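PDB 6NYR: Crov588 from Cafeteriavirus, which is of unknown function but folds as a circular leucine-rich repeat solenoid of FNIP repeats, a shape that may serve to bind other molecules. Local coordinates for residues I486-T496 and M509-L517; E111-T122 and Q132-L143. All blocks are in the same frame, centred on the assembly; numbering follows the deposited sequence.

Contact 1 of 2, residues I486-T496 and M509-L517; sequences IIENVLPDRLT and MENVLPNSL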
# COMPACT_ATOMS: atom_id res chain seq x y z
N ILE A 486 8.99 -20.63 -29.49
CA ILE A 486 9.16 -19.25 -29.95
C ILE A 486 10.27 -19.23 -30.99
O ILE A 486 11.41 -19.62 -30.70
CB ILE A 486 9.44 -18.28 -28.79
CG1 ILE A 486 8.38 -18.49 -27.71
CG2 ILE A 486 9.46 -16.86 -29.30
CD1 ILE A 486 8.39 -17.45 -26.60
N ILE A 487 9.94 -18.77 -32.19
CA ILE A 487 10.78 -18.94 -33.37
C ILE A 487 11.37 -17.59 -33.78
O ILE A 487 11.03 -16.54 -33.25
CB ILE A 487 9.99 -19.56 -34.53
CG1 ILE A 487 9.36 -20.90 -34.09
CG2 ILE A 487 10.84 -19.79 -35.77
CD1 ILE A 487 10.36 -21.88 -33.50
N GLU A 488 12.31 -17.65 -34.73
CA GLU A 488 12.85 -16.47 -35.38
C GLU A 488 11.74 -15.57 -35.91
O GLU A 488 10.74 -16.05 -36.45
CB GLU A 488 13.77 -16.89 -36.53
CG GLU A 488 14.76 -15.85 -37.00
CD GLU A 488 16.04 -16.46 -37.55
OE1 GLU A 488 16.22 -17.69 -37.42
OE2 GLU A 488 16.87 -15.71 -38.11
N ASN A 489 11.93 -14.26 -35.76
CA ASN A 489 11.05 -13.26 -36.36
C ASN A 489 9.64 -13.33 -35.77
O ASN A 489 8.65 -13.12 -36.48
CB ASN A 489 10.98 -13.41 -37.88
CG ASN A 489 12.32 -13.18 -38.56
OD1 ASN A 489 13.01 -12.19 -38.29
ND2 ASN A 489 12.69 -14.09 -39.45
N VAL A 490 9.54 -13.62 -34.48
CA VAL A 490 8.28 -13.54 -33.76
C VAL A 490 8.28 -12.39 -32.76
O VAL A 490 7.36 -11.57 -32.75
CB VAL A 490 7.96 -14.88 -33.05
CG1 VAL A 490 6.72 -14.75 -32.19
CG2 VAL A 490 7.80 -16.00 -34.07
N LEU A 491 9.32 -12.28 -31.95
CA LEU A 491 9.42 -11.20 -30.98
C LEU A 491 9.85 -9.92 -31.68
O LEU A 491 10.86 -9.91 -32.38
CB LEU A 491 10.42 -11.57 -29.88
CG LEU A 491 10.06 -12.85 -29.11
CD1 LEU A 491 11.20 -13.30 -28.20
CD2 LEU A 491 8.77 -12.68 -28.31
N PRO A 492 9.10 -8.82 -31.51
CA PRO A 492 9.42 -7.59 -32.26
C PRO A 492 10.67 -6.91 -31.73
O PRO A 492 11.23 -7.26 -30.69
CB PRO A 492 8.17 -6.72 -32.06
CG PRO A 492 7.57 -7.20 -30.78
CD PRO A 492 7.89 -8.68 -30.68
N ASP A 493 11.11 -5.90 -32.49
CA ASP A 493 12.43 -5.30 -32.33
C ASP A 493 12.52 -4.29 -31.20
O ASP A 493 13.64 -3.84 -30.90
CB ASP A 493 12.85 -4.62 -33.63
CG ASP A 493 13.01 -5.59 -34.78
OD1 ASP A 493 13.38 -6.75 -34.52
OD2 ASP A 493 12.77 -5.18 -35.94
N ARG A 494 11.41 -3.90 -30.58
CA ARG A 494 11.47 -2.97 -29.45
C ARG A 494 11.17 -3.65 -28.12
O ARG A 494 11.07 -2.96 -27.10
CB ARG A 494 10.51 -1.80 -29.66
CG ARG A 494 10.90 -0.88 -30.80
CD ARG A 494 9.94 0.29 -30.93
NE ARG A 494 10.41 1.28 -31.89
CZ ARG A 494 10.94 2.46 -31.57
NH1 ARG A 494 11.07 2.81 -30.30
NH2 ARG A 494 11.34 3.28 -32.53
N LEU A 495 11.05 -4.97 -28.10
CA LEU A 495 10.75 -5.70 -26.87
C LEU A 495 11.91 -5.59 -25.89
O LEU A 495 13.04 -5.99 -26.20
CB LEU A 495 10.46 -7.16 -27.19
CG LEU A 495 10.03 -8.08 -26.05
CD1 LEU A 495 8.81 -7.54 -25.33
CD2 LEU A 495 9.75 -9.48 -26.61
N THR A 496 11.64 -5.04 -24.71
CA THR A 496 12.63 -4.98 -23.64
C THR A 496 12.35 -5.95 -22.50
O THR A 496 13.29 -6.36 -21.82
CB THR A 496 12.70 -3.56 -23.05
OG1 THR A 496 11.42 -3.21 -22.49
CG2 THR A 496 13.10 -2.55 -24.10
N MET A 509 16.51 -20.98 -29.78
CA MET A 509 17.63 -20.98 -30.71
C MET A 509 18.17 -19.56 -30.85
O MET A 509 17.82 -18.66 -30.07
CB MET A 509 17.21 -21.62 -32.04
CG MET A 509 15.95 -21.07 -32.68
SD MET A 509 15.48 -22.10 -34.10
CE MET A 509 14.38 -21.00 -35.00
N GLU A 510 19.02 -19.32 -31.85
CA GLU A 510 19.94 -18.19 -31.79
C GLU A 510 19.30 -16.83 -32.05
O GLU A 510 19.43 -15.91 -31.23
CB GLU A 510 21.11 -18.43 -32.76
CG GLU A 510 22.25 -19.25 -32.17
CD GLU A 510 23.36 -19.54 -33.17
OE1 GLU A 510 23.85 -18.59 -33.82
OE2 GLU A 510 23.72 -20.73 -33.32
N ASN A 511 18.64 -16.66 -33.18
CA ASN A 511 18.06 -15.36 -33.53
C ASN A 511 16.56 -15.31 -33.23
O ASN A 511 15.72 -15.04 -34.09
CB ASN A 511 18.35 -15.02 -34.99
CG ASN A 511 19.82 -14.80 -35.25
OD1 ASN A 511 20.44 -15.51 -36.05
ND2 ASN A 511 20.41 -13.82 -34.56
N VAL A 512 16.24 -15.55 -31.96
CA VAL A 512 14.87 -15.51 -31.47
C VAL A 512 14.65 -14.30 -30.56
O VAL A 512 13.68 -13.56 -30.72
CB VAL A 512 14.51 -16.82 -30.74
CG1 VAL A 512 13.13 -16.72 -30.11
CG2 VAL A 512 14.60 -18.00 -31.70
N LEU A 513 15.56 -14.08 -29.61
CA LEU A 513 15.41 -13.00 -28.64
C LEU A 513 15.98 -11.71 -29.20
O LEU A 513 17.18 -11.66 -29.53
CB LEU A 513 16.11 -13.37 -27.35
CG LEU A 513 15.54 -14.63 -26.68
CD1 LEU A 513 16.41 -15.14 -25.57
CD2 LEU A 513 14.13 -14.33 -26.16
N PRO A 514 15.19 -10.65 -29.33
CA PRO A 514 15.66 -9.46 -30.06
C PRO A 514 16.76 -8.73 -29.32
O PRO A 514 16.88 -8.79 -28.09
CB PRO A 514 14.40 -8.59 -30.18
CG PRO A 514 13.54 -9.00 -29.01
CD PRO A 514 13.83 -10.47 -28.77
N ASN A 515 17.58 -8.02 -30.09
CA ASN A 515 18.68 -7.24 -29.53
C ASN A 515 18.22 -5.97 -28.84
O ASN A 515 19.02 -5.06 -28.60
CB ASN A 515 19.70 -6.92 -30.63
CG ASN A 515 20.55 -8.12 -31.00
OD1 ASN A 515 21.31 -8.63 -30.18
ND2 ASN A 515 20.41 -8.58 -32.24
N SER A 516 16.92 -5.88 -28.56
CA SER A 516 16.39 -4.82 -27.71
C SER A 516 16.04 -5.31 -26.31
O SER A 516 15.77 -4.48 -25.43
CB SER A 516 15.14 -4.20 -28.35
OG SER A 516 14.20 -5.21 -28.71
N LEU A 517 16.06 -6.62 -26.08
CA LEU A 517 15.62 -7.19 -24.81
C LEU A 517 16.65 -6.93 -23.72
O LEU A 517 17.81 -7.32 -23.84
CB LEU A 517 15.40 -8.69 -24.97
CG LEU A 517 14.56 -9.40 -23.91
CD1 LEU A 517 13.10 -9.00 -24.04
CD2 LEU A 517 14.72 -10.91 -24.01
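Leu491 of 486-496 reaches across to the backbone and side chains of 509-517. Its CB rests 3.8 Å from Pro514 CD. CG comes next and lies beside the carbonyl oxygen of Val512. At the tip, CD1 meets Val512 O at 3.5 Å and also Leu513 CD2 at 3.7 Å. Leu491 and Leu513 run alongside one another in one direction. CG of Leu491 sits beside its own backbone N (chi1 -59°), which sends the branch inward. There Leu498 of strand 497-499 receives both leucines. Pro514 is the second apolar piece. Its CG presses on Pro492 O at 3.3 Å, and the same ring touches CB of Leu495.

Val512 packs on the first part of 486-496. Its CG1 meets Ile486 O at 3.4 Å and the CG2 branch of Ile486, the two side chains crossing at about a right angle. Further out, Glu488 and Asn511 lie alongside each other. Glu488 CG is 3.2 Å from Asn511 O, and the carboxylate and amide planes are turned 50° apart.

The polar link is Ser516. Its OG is held between its own backbone N and carbonyl carbon (chi1 52°). This aims the hydroxyl at the Pro492-Leu495 turn. OG lies 2.6 Å from Asp493 O and 2.9 Å from Leu495 O. It has one proton for these two carbonyls, and the bond could go to either. Thr496, at the end of the segment, gives its hydroxyl to Thr474 O in the preceding coil.

The contact thus stacks two successive coils of the leucine-rich repeat solenoid. Aliphatic groups fill its inner part, and a single serine hydroxyl can tie its turn to one of two backbone carbonyls of the preceding coil.

Contact 2 of 2, residues E111-T122 and Q132-L143; sequences EIVENVLPGGLT and QKIVENVLPGGL
Val138 and Ile112 cross obliquely at the centre of this contact. CG1 of Val138 lies 3.8 Å from CG2 of Ile112. The same CG1 also meets the carbonyl oxygen of Ile112. It stands anti to the backbone N of Val138 (chi1 174°), which turns it to the 111-122 side. Ile112 also touches Leu92 of helix 89-93.

Leu121 and Pro140 are arranged differently. Leu121 lies along the Pro140 ring, with Leu121 CB 3.7 Å from Pro140 CG. The proline ring also rests on Leu117, and its CG comes to 3.1 Å from Pro118 O. The ring therefore sits against the Pro118-Leu121 turn. Leu117 in turn touches Leu124 of strand 123-125.

Glu114 and Asn137 make a third pair, again alongside each other. Their carboxylate and amide planes are only 25° apart. No hydrogen bond joins the flat groups. The pair comes closest where Glu114 CG lies 3.3 Å from the backbone O of Asn137.

Where the two segments begin, CB and CG of Gln132 lie against the backbone of Glu111. Gln132 NE2 bonds to Asn109 OD1. Gln132 OE1 accepts from a water at 2.8 Å, and that water also donates to Glu111 OE1 and accepts from Lys133 N. The second water lies between the two backbones. It donates to Val113 O and to Val138 O, each at 2.9 Å, and accepts from Val116 N at 2.8 Å.

No direct hydrogen bond joins the two segments. Aliphatic packing holds these neighbouring coils together. Between the two segments the polar links run through water: one bridges backbone groups, the other two side chains and a backbone N-H.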
# COMPACT_ATOMS: atom_id res chain seq x y z
N GLU A 111 -6.58 9.95 39.11
CA GLU A 111 -7.13 11.28 38.87
C GLU A 111 -6.00 12.30 38.79
O GLU A 111 -5.20 12.44 39.72
CB GLU A 111 -8.11 11.64 39.98
CG GLU A 111 -8.81 12.96 39.79
CD GLU A 111 -10.05 13.08 40.65
OE1 GLU A 111 -10.59 12.04 41.07
OE2 GLU A 111 -10.50 14.22 40.89
N ILE A 112 -5.91 12.99 37.65
CA ILE A 112 -4.96 14.08 37.47
C ILE A 112 -5.61 15.36 37.97
O ILE A 112 -6.69 15.74 37.51
CB ILE A 112 -4.53 14.23 36.00
CG1 ILE A 112 -3.79 12.98 35.53
CG2 ILE A 112 -3.68 15.48 35.82
CD1 ILE A 112 -3.48 12.98 34.04
N VAL A 113 -4.95 16.04 38.90
CA VAL A 113 -5.47 17.29 39.45
C VAL A 113 -4.71 18.49 38.89
O VAL A 113 -3.84 18.34 38.02
CB VAL A 113 -5.42 17.28 40.99
CG1 VAL A 113 -6.47 16.32 41.54
CG2 VAL A 113 -4.04 16.89 41.48
N GLU A 114 -5.04 19.68 39.38
CA GLU A 114 -4.47 20.91 38.87
C GLU A 114 -2.95 20.93 39.02
O GLU A 114 -2.39 20.39 39.98
CB GLU A 114 -5.08 22.11 39.61
CG GLU A 114 -4.67 23.47 39.10
CD GLU A 114 -5.48 24.59 39.72
OE1 GLU A 114 -6.37 24.29 40.55
OE2 GLU A 114 -5.24 25.77 39.38
N ASN A 115 -2.30 21.57 38.05
CA ASN A 115 -0.86 21.83 38.10
C ASN A 115 -0.05 20.54 38.16
O ASN A 115 0.91 20.42 38.92
CB ASN A 115 -0.50 22.73 39.29
CG ASN A 115 -0.96 24.16 39.11
OD1 ASN A 115 -1.74 24.68 39.90
ND2 ASN A 115 -0.46 24.81 38.07
N VAL A 116 -0.43 19.57 37.34
CA VAL A 116 0.34 18.34 37.17
C VAL A 116 0.89 18.22 35.76
O VAL A 116 2.11 18.15 35.56
CB VAL A 116 -0.51 17.10 37.55
CG1 VAL A 116 0.30 15.83 37.40
CG2 VAL A 116 -1.04 17.23 38.98
N LEU A 117 0.02 18.20 34.75
CA LEU A 117 0.47 18.09 33.37
C LEU A 117 1.29 19.32 32.98
O LEU A 117 0.99 20.44 33.42
CB LEU A 117 -0.72 17.94 32.44
CG LEU A 117 -1.18 16.55 31.98
CD1 LEU A 117 -0.38 15.41 32.56
CD2 LEU A 117 -2.68 16.36 32.28
N PRO A 118 2.31 19.16 32.14
CA PRO A 118 3.11 20.32 31.71
C PRO A 118 2.24 21.44 31.17
O PRO A 118 1.34 21.22 30.35
CB PRO A 118 4.02 19.73 30.63
CG PRO A 118 4.18 18.28 31.02
CD PRO A 118 2.85 17.88 31.64
N GLY A 119 2.52 22.66 31.62
CA GLY A 119 1.66 23.79 31.30
C GLY A 119 1.67 24.17 29.84
O GLY A 119 0.64 24.61 29.31
N GLY A 120 2.80 24.01 29.16
CA GLY A 120 2.91 24.38 27.77
C GLY A 120 2.48 23.32 26.79
O GLY A 120 2.57 23.54 25.57
N LEU A 121 2.00 22.18 27.28
CA LEU A 121 1.63 21.07 26.42
C LEU A 121 0.56 21.47 25.41
O LEU A 121 -0.37 22.21 25.72
CB LEU A 121 1.12 19.92 27.28
CG LEU A 121 1.14 18.50 26.72
CD1 LEU A 121 2.55 17.96 26.75
CD2 LEU A 121 0.19 17.62 27.52
N THR A 122 0.70 20.94 24.19
CA THR A 122 -0.26 21.19 23.13
C THR A 122 -0.98 19.94 22.65
O THR A 122 -2.10 20.04 22.14
CB THR A 122 0.44 21.83 21.91
OG1 THR A 122 1.62 21.09 21.59
CG2 THR A 122 0.81 23.27 22.19
N GLN A 132 -10.69 8.47 34.65
CA GLN A 132 -10.84 9.26 35.85
C GLN A 132 -11.39 10.64 35.50
O GLN A 132 -11.24 11.13 34.38
CB GLN A 132 -9.51 9.42 36.60
CG GLN A 132 -8.92 8.11 37.08
CD GLN A 132 -9.84 7.38 38.04
OE1 GLN A 132 -10.49 8.00 38.88
NE2 GLN A 132 -9.90 6.06 37.91
N LYS A 133 -12.01 11.27 36.49
CA LYS A 133 -12.68 12.55 36.26
C LYS A 133 -11.67 13.66 36.01
O LYS A 133 -10.53 13.61 36.48
CB LYS A 133 -13.57 12.90 37.46
CG LYS A 133 -14.53 11.77 37.81
CD LYS A 133 -15.54 12.14 38.89
CE LYS A 133 -16.66 11.09 38.97
NZ LYS A 133 -16.14 9.69 38.96
N ILE A 134 -12.09 14.64 35.21
CA ILE A 134 -11.27 15.79 34.86
C ILE A 134 -12.08 17.04 35.17
O ILE A 134 -13.17 17.24 34.60
CB ILE A 134 -10.87 15.78 33.38
CG1 ILE A 134 -10.18 14.48 33.01
CG2 ILE A 134 -9.95 16.97 33.08
CD1 ILE A 134 -10.07 14.27 31.51
N VAL A 135 -11.56 17.89 36.05
CA VAL A 135 -12.26 19.12 36.40
C VAL A 135 -11.53 20.34 35.86
O VAL A 135 -10.63 20.21 35.02
CB VAL A 135 -12.44 19.22 37.93
CG1 VAL A 135 -13.31 18.08 38.44
CG2 VAL A 135 -11.08 19.22 38.63
N GLU A 136 -11.91 21.52 36.34
CA GLU A 136 -11.47 22.77 35.73
C GLU A 136 -10.00 23.02 36.01
O GLU A 136 -9.49 22.73 37.09
CB GLU A 136 -12.32 23.93 36.26
CG GLU A 136 -12.05 25.27 35.59
CD GLU A 136 -13.08 26.33 35.98
OE1 GLU A 136 -13.89 26.07 36.89
OE2 GLU A 136 -13.08 27.42 35.37
N ASN A 137 -9.31 23.56 35.01
CA ASN A 137 -7.89 23.90 35.10
C ASN A 137 -7.03 22.68 35.41
O ASN A 137 -6.05 22.76 36.15
CB ASN A 137 -7.66 24.98 36.16
CG ASN A 137 -8.27 26.31 35.77
OD1 ASN A 137 -9.18 26.81 36.43
ND2 ASN A 137 -7.76 26.89 34.69
N VAL A 138 -7.37 21.55 34.80
CA VAL A 138 -6.53 20.36 34.83
C VAL A 138 -5.72 20.24 33.55
O VAL A 138 -4.52 20.00 33.58
CB VAL A 138 -7.39 19.10 35.07
CG1 VAL A 138 -6.52 17.85 34.95
CG2 VAL A 138 -8.05 19.17 36.43
N LEU A 139 -6.39 20.41 32.41
CA LEU A 139 -5.73 20.33 31.12
C LEU A 139 -4.90 21.59 30.88
O LEU A 139 -5.34 22.69 31.21
CB LEU A 139 -6.78 20.18 30.03
CG LEU A 139 -7.69 18.95 30.15
CD1 LEU A 139 -8.80 18.98 29.11
CD2 LEU A 139 -6.87 17.68 30.01
N PRO A 140 -3.70 21.44 30.33
CA PRO A 140 -2.89 22.63 30.02
C PRO A 140 -3.69 23.67 29.25
O PRO A 140 -4.50 23.35 28.38
CB PRO A 140 -1.74 22.06 29.18
CG PRO A 140 -1.59 20.64 29.65
CD PRO A 140 -2.99 20.18 30.03
N GLY A 141 -3.46 24.94 29.59
CA GLY A 141 -4.29 26.02 29.10
C GLY A 141 -4.20 26.27 27.61
O GLY A 141 -5.10 26.88 27.04
N GLY A 142 -3.12 25.83 26.98
CA GLY A 142 -2.95 26.01 25.55
C GLY A 142 -3.05 24.71 24.76
O GLY A 142 -2.50 24.61 23.66
N LEU A 143 -3.74 23.71 25.31
CA LEU A 143 -3.91 22.45 24.61
C LEU A 143 -4.67 22.67 23.31
O LEU A 143 -5.67 23.39 23.26
CB LEU A 143 -4.68 21.46 25.48
CG LEU A 143 -4.05 20.16 25.98
CD1 LEU A 143 -5.17 19.09 26.07
CD2 LEU A 143 -2.91 19.64 25.15
O HOH W 1 -12.00 10.31 38.87
O HOH W 2 -2.57 19.31 35.60

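Contacts 1 and 2 join the same elements at two places on the ring. In each, loops leading into successive parallel strands stack on each other. Their centres are 73 Å apart, on opposite sides of the chain's centre, and they do not touch. Both are partly buried, with valine, leucine and proline packed between the coils and the glutamate-asparagine pair at the surface. The polar chemistry differs. Contact 1 has Ser516 in its last turn, with a hydroxyl that reaches backbone carbonyls directly. Contact 2 has Gly142 at the matching place and is bridged by two waters. Contact 2 also packs against a short helix, 89-93, whereas contact 1 packs against strands 475-477 and 497-499.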